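Local coordinates for protein 3-dehydroquinate dehydratase (Enterococcus faecalis, PDB 4PH6) that catalyses the cis-dehydration of 3-dehydroquinate to 3-dehydroshikimate through an imine intermediate, the third step of the chorismate pathway, at residues A[30-38]-A[67-75]; A[120-131]-A[160-168]. All coordinates share one frame; numbering follows the deposited sequence.

Contact 1. Residues A[30-38]-A[67-75]; sequences AEDILAEAT and LSQQVMERL
L34 and R74 both carry CG beside the backbone N and opposite the carbonyl carbon (chi1 -67° and -65°), and these torsions start the two side chains toward each other. The R74 chain then runs extended from CG to NE, and its last torsion turns the guanidinium so that L34 CD1 sits over the centre of one face, 3.9 Å from R74 NH2. In the plane of the same group, R74 NH1 donates to Q70 O at 2.7 Å, approaching from above that carbonyl's plane. The bond restrains the guanidinium from the last turn of the preceding helix, where R74 N bonds V71 O, leaving Q70 O to NH1. The aliphatic part of the arginine lies beside T38, whose OG1 is 3.3 Å from R74 CD.

The other branch of L34, CD2, packs on helix 61-73: it is 3.7 Å from L67 CD1 and equally near Q70 CB. Deeper still, I33 CG2 meets V71 CG2 at 3.6 Å, while A37 CB lies 4.2 Å from L75 CD2.

Helices 30-40 and 61-73 are consecutive outer helices of the (beta/alpha)8 barrel and run nearly parallel, their segment axes 24° apart. I33 and L67 also reach W50 on strand 47-51, a residue predicted to bind 3-dehydroquinate.

Between the two segments the contact is thus carried by apolar packing and by the arginine's stem and face, with a weak bond from Q41 NE2 to R74 O beside it; R74 NH1 is bound by a carbonyl of the helix just before it, which may offset part of the charge.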
loop_
_atom_site.group_PDB
_atom_site.type_symbol
_atom_site.label_atom_id
_atom_site.label_comp_id
_atom_site.label_asym_id
_atom_site.label_seq_id
_atom_site.Cartn_x
_atom_site.Cartn_y
_atom_site.Cartn_z
ATOM N N ALA A 30 -25.195 14.975 -22.069
ATOM C CA ALA A 30 -24.370 16.160 -22.262
ATOM C C ALA A 30 -24.473 17.077 -21.069
ATOM O O ALA A 30 -23.467 17.574 -20.552
ATOM C CB ALA A 30 -24.791 16.898 -23.539
ATOM N N GLU A 31 -25.714 17.286 -20.645
ATOM C CA GLU A 31 -26.050 18.178 -19.543
ATOM C C GLU A 31 -25.362 17.793 -18.239
ATOM O O GLU A 31 -24.885 18.653 -17.500
ATOM C CB GLU A 31 -27.560 18.194 -19.356
ATOM C CG GLU A 31 -28.033 19.070 -18.227
ATOM C CD GLU A 31 -29.534 19.137 -18.167
ATOM O OE1 GLU A 31 -30.153 18.159 -17.691
ATOM O OE2 GLU A 31 -30.088 20.169 -18.601
ATOM N N ASP A 32 -25.316 16.496 -17.960
ATOM C CA ASP A 32 -24.633 16.004 -16.772
ATOM C C ASP A 32 -23.113 16.028 -16.946
ATOM O O ASP A 32 -22.380 16.175 -15.972
ATOM C CB ASP A 32 -25.103 14.594 -16.434
ATOM C CG ASP A 32 -26.456 14.589 -15.780
ATOM O OD1 ASP A 32 -27.184 13.586 -15.913
ATOM O OD2 ASP A 32 -26.800 15.597 -15.137
ATOM N N ILE A 33 -22.646 15.891 -18.183
ATOM C CA ILE A 33 -21.211 15.949 -18.454
ATOM C C ILE A 33 -20.683 17.362 -18.192
ATOM O O ILE A 33 -19.633 17.531 -17.572
ATOM C CB ILE A 33 -20.886 15.492 -19.902
ATOM C CG1 ILE A 33 -20.935 13.964 -19.998
ATOM C CG2 ILE A 33 -19.517 15.986 -20.340
ATOM C CD1 ILE A 33 -20.872 13.423 -21.419
ATOM N N LEU A 34 -21.427 18.372 -18.629
ATOM C CA LEU A 34 -21.057 19.759 -18.349
ATOM C C LEU A 34 -21.123 20.074 -16.851
ATOM O O LEU A 34 -20.230 20.743 -16.325
ATOM C CB LEU A 34 -21.954 20.733 -19.126
ATOM C CG LEU A 34 -21.762 20.698 -20.647
ATOM C CD1 LEU A 34 -22.602 21.758 -21.360
ATOM C CD2 LEU A 34 -20.290 20.823 -20.992
ATOM N N ALA A 35 -22.163 19.598 -16.167
ATOM C CA ALA A 35 -22.278 19.850 -14.734
ATOM C C ALA A 35 -21.065 19.301 -13.984
ATOM O O ALA A 35 -20.462 20.008 -13.164
ATOM C CB ALA A 35 -23.576 19.256 -14.174
ATOM N N GLU A 36 -20.697 18.060 -14.287
ATOM C CA GLU A 36 -19.589 17.401 -13.607
ATOM C C GLU A 36 -18.244 18.054 -13.964
ATOM O O GLU A 36 -17.292 18.004 -13.189
ATOM C CB GLU A 36 -19.574 15.907 -13.934
ATOM C CG GLU A 36 -20.791 15.165 -13.414
ATOM C CD GLU A 36 -20.652 13.654 -13.484
ATOM O OE1 GLU A 36 -19.542 13.158 -13.787
ATOM O OE2 GLU A 36 -21.658 12.953 -13.230
ATOM N N ALA A 37 -18.183 18.680 -15.131
ATOM C CA ALA A 37 -17.003 19.428 -15.526
ATOM C C ALA A 37 -16.891 20.661 -14.645
ATOM O O ALA A 37 -15.833 20.960 -14.090
ATOM C CB ALA A 37 -17.080 19.814 -16.979
ATOM N N THR A 38 -18.004 21.370 -14.519
ATOM C CA THR A 38 -18.048 22.541 -13.662
ATOM C C THR A 38 -17.729 22.152 -12.219
ATOM O O THR A 38 -16.964 22.851 -11.555
ATOM C CB THR A 38 -19.413 23.258 -13.739
ATOM O OG1 THR A 38 -19.558 23.860 -15.036
ATOM C CG2 THR A 38 -19.517 24.340 -12.670
ATOM N N LEU A 67 -19.050 19.530 -27.788
ATOM C CA LEU A 67 -19.188 19.249 -26.381
ATOM C C LEU A 67 -17.821 19.324 -25.706
ATOM O O LEU A 67 -17.714 19.802 -24.573
ATOM C CB LEU A 67 -19.837 17.882 -26.167
ATOM C CG LEU A 67 -20.117 17.543 -24.705
ATOM C CD1 LEU A 67 -20.772 18.707 -24.006
ATOM C CD2 LEU A 67 -20.977 16.276 -24.590
ATOM N N SER A 68 -16.774 18.880 -26.400
ATOM C CA SER A 68 -15.437 18.895 -25.806
ATOM C C SER A 68 -14.995 20.339 -25.544
ATOM O O SER A 68 -14.293 20.610 -24.569
ATOM C CB SER A 68 -14.423 18.175 -26.689
ATOM O OG SER A 68 -14.144 18.906 -27.867
ATOM N N GLN A 69 -15.436 21.256 -26.400
ATOM C CA GLN A 69 -15.145 22.677 -26.232
ATOM C C GLN A 69 -15.794 23.254 -24.973
ATOM O O GLN A 69 -15.147 23.947 -24.186
ATOM C CB GLN A 69 -15.603 23.460 -27.466
ATOM C CG GLN A 69 -14.532 23.596 -28.525
ATOM C CD GLN A 69 -13.297 24.336 -28.012
ATOM O OE1 GLN A 69 -13.388 25.206 -27.136
ATOM N NE2 GLN A 69 -12.142 24.008 -28.574
ATOM N N GLN A 70 -17.072 22.939 -24.783
ATOM C CA GLN A 70 -17.831 23.372 -23.616
ATOM C C GLN A 70 -17.333 22.767 -22.293
ATOM O O GLN A 70 -17.414 23.403 -21.235
ATOM C CB GLN A 70 -19.294 23.029 -23.839
ATOM C CG GLN A 70 -19.848 23.684 -25.095
ATOM C CD GLN A 70 -21.200 23.152 -25.487
ATOM O OE1 GLN A 70 -21.445 21.950 -25.432
ATOM N NE2 GLN A 70 -22.096 24.050 -25.883
ATOM N N VAL A 71 -16.833 21.538 -22.362
ATOM C CA VAL A 71 -16.226 20.881 -21.214
ATOM C C VAL A 71 -14.939 21.592 -20.808
ATOM O O VAL A 71 -14.741 21.909 -19.639
ATOM C CB VAL A 71 -15.920 19.401 -21.513
ATOM C CG1 VAL A 71 -14.832 18.879 -20.597
ATOM C CG2 VAL A 71 -17.177 18.575 -21.394
ATOM N N MET A 72 -14.081 21.860 -21.791
ATOM C CA MET A 72 -12.829 22.580 -21.553
ATOM C C MET A 72 -13.039 23.957 -20.925
ATOM O O MET A 72 -12.296 24.361 -20.025
ATOM C CB MET A 72 -12.058 22.733 -22.859
ATOM C CG MET A 72 -10.784 23.524 -22.718
ATOM S SD MET A 72 -9.546 22.517 -21.912
ATOM C CE MET A 72 -9.246 21.277 -23.186
ATOM N N GLU A 73 -14.048 24.679 -21.407
ATOM C CA GLU A 73 -14.319 26.027 -20.915
ATOM C C GLU A 73 -14.621 26.051 -19.426
ATOM O O GLU A 73 -14.342 27.054 -18.761
ATOM C CB GLU A 73 -15.481 26.664 -21.672
ATOM C CG GLU A 73 -15.191 26.938 -23.125
ATOM C CD GLU A 73 -16.358 27.609 -23.814
ATOM O OE1 GLU A 73 -17.509 27.379 -23.382
ATOM O OE2 GLU A 73 -16.122 28.380 -24.775
ATOM N N ARG A 74 -15.181 24.950 -18.915
ATOM C CA ARG A 74 -15.558 24.831 -17.500
ATOM C C ARG A 74 -14.490 24.157 -16.615
ATOM O O ARG A 74 -14.740 23.894 -15.442
ATOM C CB ARG A 74 -16.876 24.040 -17.375
ATOM C CG ARG A 74 -18.111 24.710 -17.985
ATOM C CD ARG A 74 -19.203 23.690 -18.335
ATOM N NE ARG A 74 -20.450 24.328 -18.768
ATOM C CZ ARG A 74 -20.658 24.852 -19.977
ATOM N NH1 ARG A 74 -19.697 24.840 -20.901
ATOM N NH2 ARG A 74 -21.833 25.406 -20.264
ATOM N N LEU A 75 -13.313 23.851 -17.155
ATOM C CA LEU A 75 -12.368 23.025 -16.392
ATOM C C LEU A 75 -11.426 23.793 -15.477
ATOM O O LEU A 75 -10.576 23.190 -14.853
ATOM C CB LEU A 75 -11.536 22.156 -17.334
ATOM C CG LEU A 75 -12.219 20.853 -17.745
ATOM C CD1 LEU A 75 -11.219 19.893 -18.349
ATOM C CD2 LEU A 75 -12.887 20.198 -16.552
#

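Contact 2. Residues A[120-131]-A[160-168]; sequences LFANPLAADTLI and RLRQMQMRQ
A side-on salt bridge, in which NE and NH2 of R167 both grip OD1 of D128, ties two neighbouring helices together just where the second one ends. R167 NE meets D128 OD1 on the syn side at 2.9 Å; R167 NH2 meets D128 OD1 at 3.3 Å from above the carboxylate plane. The chain of R167 reaches this position by bending at chi2 (-103°) and chi3 (-49°). R167 NH1 donates to L120 O at 3.1 Å, in the carbonyl plane and on a lone pair, and water 1 accepts from R167 NH2 and also lies 3.1 Å from A122 O. P124 CB lies over one face of the guanidinium, toward its rim, while the edge carries two bonds to D128 OD1, one to L120 O and one to water 1.

In the (beta/alpha)8 barrel these groups link the loop leaving strand 115-119 and the helix 124-136 that follows, N-capped by N123, to the end of helix 154-166, closed by a Schellman motif with Q168 as C-prime residue. Closer to the barrel, L120 crosses M164 at about a right angle, L120 CD1 lying 3.9 Å from M164 CG. M164 itself approaches K173, the predicted Schiff-base lysine, to about 6 Å between side chains.

At the far end F121 stands edge-on over one face of the R160 guanidinium, planes 82° apart and F121 CZ 3.8 Å from R160 NE, while E156 and N145 bind that arginine's nitrogens.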
loop_
_atom_site.group_PDB
_atom_site.type_symbol
_atom_site.label_atom_id
_atom_site.label_comp_id
_atom_site.label_asym_id
_atom_site.label_seq_id
_atom_site.Cartn_x
_atom_site.Cartn_y
_atom_site.Cartn_z
ATOM N N LEU A 120 -2.640 0.742 -26.877
ATOM C CA LEU A 120 -1.474 0.104 -27.473
ATOM C C LEU A 120 -1.847 -0.873 -28.583
ATOM O O LEU A 120 -1.199 -0.902 -29.627
ATOM C CB LEU A 120 -0.660 -0.624 -26.390
ATOM C CG LEU A 120 0.464 -1.585 -26.816
ATOM C CD1 LEU A 120 1.625 -0.845 -27.494
ATOM C CD2 LEU A 120 0.974 -2.422 -25.637
ATOM N N PHE A 121 -2.877 -1.677 -28.356
ATOM C CA PHE A 121 -3.236 -2.790 -29.230
ATOM C C PHE A 121 -4.131 -2.458 -30.432
ATOM O O PHE A 121 -4.388 -3.282 -31.209
ATOM C CB PHE A 121 -3.816 -3.995 -28.464
ATOM C CG PHE A 121 -2.818 -4.700 -27.607
ATOM C CD1 PHE A 121 -3.095 -4.989 -26.326
ATOM C CD2 PHE A 121 -1.603 -5.025 -28.076
ATOM C CE1 PHE A 121 -2.188 -5.604 -25.520
ATOM C CE2 PHE A 121 -0.678 -5.632 -27.268
ATOM C CZ PHE A 121 -0.970 -5.929 -25.987
ATOM N N ALA A 122 -4.581 -1.231 -30.544
ATOM C CA ALA A 122 -5.344 -0.798 -31.678
ATOM C C ALA A 122 -4.429 -0.780 -32.850
ATOM O O ALA A 122 -3.279 -0.755 -32.696
ATOM C CB ALA A 122 -5.935 0.573 -31.458
ATOM N N ASN A 123 -5.012 -0.777 -34.033
ATOM C CA ASN A 123 -4.257 -0.778 -35.287
ATOM C C ASN A 123 -3.203 0.282 -35.280
ATOM O O ASN A 123 -3.419 1.428 -35.333
ATOM C CB ASN A 123 -5.187 -0.425 -36.450
ATOM C CG ASN A 123 -4.517 -0.536 -37.831
ATOM O OD1 ASN A 123 -3.640 0.180 -38.224
ATOM N ND2 ASN A 123 -4.984 -1.477 -38.545
ATOM N N PRO A 124 -1.990 -0.195 -35.202
ATOM C CA PRO A 124 -0.804 0.632 -35.037
ATOM C C PRO A 124 -0.521 1.563 -36.196
ATOM O O PRO A 124 -0.073 2.642 -35.958
ATOM C CB PRO A 124 0.309 -0.382 -34.872
ATOM C CG PRO A 124 -0.378 -1.646 -34.579
ATOM C CD PRO A 124 -1.671 -1.613 -35.277
ATOM N N LEU A 125 -0.721 1.127 -37.425
ATOM C CA LEU A 125 -0.484 1.973 -38.561
ATOM C C LEU A 125 -1.446 3.124 -38.510
ATOM O O LEU A 125 -1.056 4.223 -38.658
ATOM C CB LEU A 125 -0.642 1.175 -39.841
ATOM C CG LEU A 125 -0.667 1.873 -41.203
ATOM C CD1 LEU A 125 -1.701 2.960 -41.365
ATOM C CD2 LEU A 125 0.692 2.435 -41.521
ATOM N N ALA A 126 -2.698 2.856 -38.234
ATOM C CA ALA A 126 -3.672 3.915 -38.038
ATOM C C ALA A 126 -3.338 4.736 -36.809
ATOM O O ALA A 126 -3.457 5.884 -36.839
ATOM C CB ALA A 126 -5.080 3.386 -37.924
ATOM N N ALA A 127 -2.934 4.079 -35.750
ATOM C CA ALA A 127 -2.678 4.768 -34.494
ATOM C C ALA A 127 -1.444 5.652 -34.611
ATOM O O ALA A 127 -1.441 6.771 -34.109
ATOM C CB ALA A 127 -2.528 3.764 -33.333
ATOM N N ASP A 128 -0.401 5.159 -35.276
ATOM C CA ASP A 128 0.809 5.957 -35.426
ATOM C C ASP A 128 0.523 7.246 -36.200
ATOM O O ASP A 128 0.978 8.329 -35.817
ATOM C CB ASP A 128 1.910 5.148 -36.118
ATOM C CG ASP A 128 2.561 4.145 -35.182
ATOM O OD1 ASP A 128 2.256 4.186 -33.968
ATOM O OD2 ASP A 128 3.387 3.334 -35.649
ATOM N N THR A 129 -0.244 7.128 -37.277
ATOM C CA THR A 129 -0.586 8.293 -38.080
ATOM C C THR A 129 -1.350 9.297 -37.230
ATOM O O THR A 129 -1.118 10.498 -37.330
ATOM C CB THR A 129 -1.424 7.907 -39.318
ATOM O OG1 THR A 129 -0.712 6.930 -40.080
ATOM C CG2 THR A 129 -1.711 9.127 -40.186
ATOM N N LEU A 130 -2.251 8.790 -36.392
ATOM C CA LEU A 130 -3.020 9.608 -35.463
ATOM C C LEU A 130 -2.126 10.298 -34.420
ATOM O O LEU A 130 -2.291 11.488 -34.123
ATOM C CB LEU A 130 -4.072 8.755 -34.762
ATOM C CG LEU A 130 -4.833 9.465 -33.642
ATOM C CD1 LEU A 130 -5.662 10.631 -34.211
ATOM C CD2 LEU A 130 -5.711 8.478 -32.869
ATOM N N ILE A 131 -1.180 9.546 -33.874
ATOM C CA ILE A 131 -0.246 10.080 -32.891
ATOM C C ILE A 131 0.469 11.346 -33.387
ATOM O O ILE A 131 0.506 12.354 -32.674
ATOM C CB ILE A 131 0.815 9.031 -32.502
ATOM C CG1 ILE A 131 0.165 7.869 -31.751
ATOM C CG2 ILE A 131 1.894 9.675 -31.647
ATOM C CD1 ILE A 131 1.081 6.674 -31.546
ATOM N N ARG A 160 4.922 -4.648 -22.285
ATOM C CA ARG A 160 3.871 -3.810 -22.840
ATOM C C ARG A 160 4.155 -2.342 -22.566
ATOM O O ARG A 160 3.980 -1.503 -23.446
ATOM C CB ARG A 160 2.504 -4.212 -22.300
ATOM C CG ARG A 160 2.050 -5.568 -22.817
ATOM C CD ARG A 160 0.632 -5.878 -22.407
ATOM N NE ARG A 160 0.279 -7.268 -22.687
ATOM C CZ ARG A 160 -0.904 -7.816 -22.402
ATOM N NH1 ARG A 160 -1.857 -7.094 -21.830
ATOM N NH2 ARG A 160 -1.121 -9.093 -22.674
ATOM N N LEU A 161 4.614 -2.028 -21.359
ATOM C CA LEU A 161 4.937 -0.647 -21.035
ATOM C C LEU A 161 6.100 -0.188 -21.916
ATOM O O LEU A 161 6.135 0.954 -22.371
ATOM C CB LEU A 161 5.276 -0.492 -19.543
ATOM C CG LEU A 161 4.075 -0.611 -18.599
ATOM C CD1 LEU A 161 4.514 -0.726 -17.146
ATOM C CD2 LEU A 161 3.092 0.562 -18.781
ATOM N N ARG A 162 7.041 -1.085 -22.169
ATOM C CA ARG A 162 8.196 -0.736 -22.986
ATOM C C ARG A 162 7.822 -0.536 -24.452
ATOM O O ARG A 162 8.429 0.288 -25.129
ATOM C CB ARG A 162 9.286 -1.811 -22.883
ATOM C CG ARG A 162 10.061 -1.822 -21.566
ATOM C CD ARG A 162 11.116 -2.898 -21.606
ATOM N NE ARG A 162 12.177 -2.551 -22.545
ATOM C CZ ARG A 162 13.044 -3.420 -23.039
ATOM N NH1 ARG A 162 12.958 -4.707 -22.713
ATOM N NH2 ARG A 162 13.976 -3.002 -23.874
ATOM N N GLN A 163 6.835 -1.285 -24.941
ATOM C CA GLN A 163 6.399 -1.143 -26.334
ATOM C C GLN A 163 5.670 0.192 -26.555
ATOM O O GLN A 163 5.781 0.784 -27.625
ATOM C CB GLN A 163 5.502 -2.318 -26.759
ATOM C CG GLN A 163 6.190 -3.707 -26.785
ATOM C CD GLN A 163 6.708 -4.100 -28.177
ATOM O OE1 GLN A 163 6.520 -3.349 -29.160
ATOM N NE2 GLN A 163 7.362 -5.276 -28.270
ATOM N N MET A 164 4.930 0.662 -25.548
ATOM C CA MET A 164 4.274 1.958 -25.635
ATOM C C MET A 164 5.292 3.078 -25.753
ATOM O O MET A 164 5.136 3.980 -26.574
ATOM C CB MET A 164 3.388 2.210 -24.412
ATOM C CG MET A 164 2.292 1.180 -24.217
ATOM S SD MET A 164 1.356 1.491 -22.707
ATOM C CE MET A 164 0.772 -0.157 -22.323
ATOM N N GLN A 165 6.325 3.021 -24.916
ATOM C CA GLN A 165 7.385 4.010 -24.954
ATOM C C GLN A 165 8.061 3.982 -26.341
ATOM O O GLN A 165 8.358 5.036 -26.910
ATOM C CB GLN A 165 8.401 3.768 -23.821
ATOM C CG GLN A 165 9.494 4.856 -23.656
ATOM C CD GLN A 165 10.399 4.614 -22.441
ATOM O OE1 GLN A 165 10.130 5.101 -21.344
ATOM N NE2 GLN A 165 11.459 3.847 -22.633
ATOM N N MET A 166 8.256 2.785 -26.896
ATOM C CA MET A 166 8.854 2.643 -28.226
ATOM C C MET A 166 7.985 3.252 -29.320
ATOM O O MET A 166 8.492 3.663 -30.364
ATOM C CB MET A 166 9.104 1.168 -28.561
ATOM C CG MET A 166 10.231 0.520 -27.780
ATOM S SD MET A 166 10.346 -1.259 -28.057
ATOM C CE MET A 166 11.715 -1.642 -26.975
ATOM N N ARG A 167 6.678 3.273 -29.092
ATOM C CA ARG A 167 5.750 3.869 -30.043
ATOM C C ARG A 167 5.581 5.345 -29.736
ATOM O O ARG A 167 4.575 5.935 -30.116
ATOM C CB ARG A 167 4.372 3.188 -30.000
ATOM C CG ARG A 167 4.352 1.684 -30.259
ATOM C CD ARG A 167 3.867 1.328 -31.664
ATOM N NE ARG A 167 2.622 2.000 -32.044
ATOM C CZ ARG A 167 1.395 1.591 -31.721
ATOM N NH1 ARG A 167 1.220 0.501 -30.978
ATOM N NH2 ARG A 167 0.337 2.287 -32.131
ATOM N N GLN A 168 6.539 5.926 -29.014
ATOM C CA GLN A 168 6.571 7.368 -28.735
ATOM C C GLN A 168 5.376 7.883 -27.913
ATOM O O GLN A 168 4.884 8.993 -28.134
ATOM C CB GLN A 168 6.669 8.160 -30.047
ATOM C CG GLN A 168 7.846 7.777 -30.943
ATOM C CD GLN A 168 7.901 8.580 -32.244
ATOM O OE1 GLN A 168 7.717 9.802 -32.246
ATOM N NE2 GLN A 168 8.150 7.891 -33.357
HETATM O O HOH W 1 -2.115 1.477 -30.888
#

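After the N-terminal hairpin of strands 7-9 and 12-14, the chain enters the barrel at strand 20-25, forms helix 30-40, runs along strand 47-51, and returns as helix 61-73, where contact 1 closes its loop. It then builds strand 80-83, helix 97-110 and strand 115-119 before contact 2 opens at the end of that last strand. The second loop takes in the rest of helix 124-136 and strand 140-147, and closes on helix 154-166. The loops therefore follow in series, neither nested nor crossed, each joining consecutive outer helices around one intervening barrel strand. Their centres lie 29 Å apart and nothing touches between them, so contacts 1 and 2 bind separate sectors of one barrel.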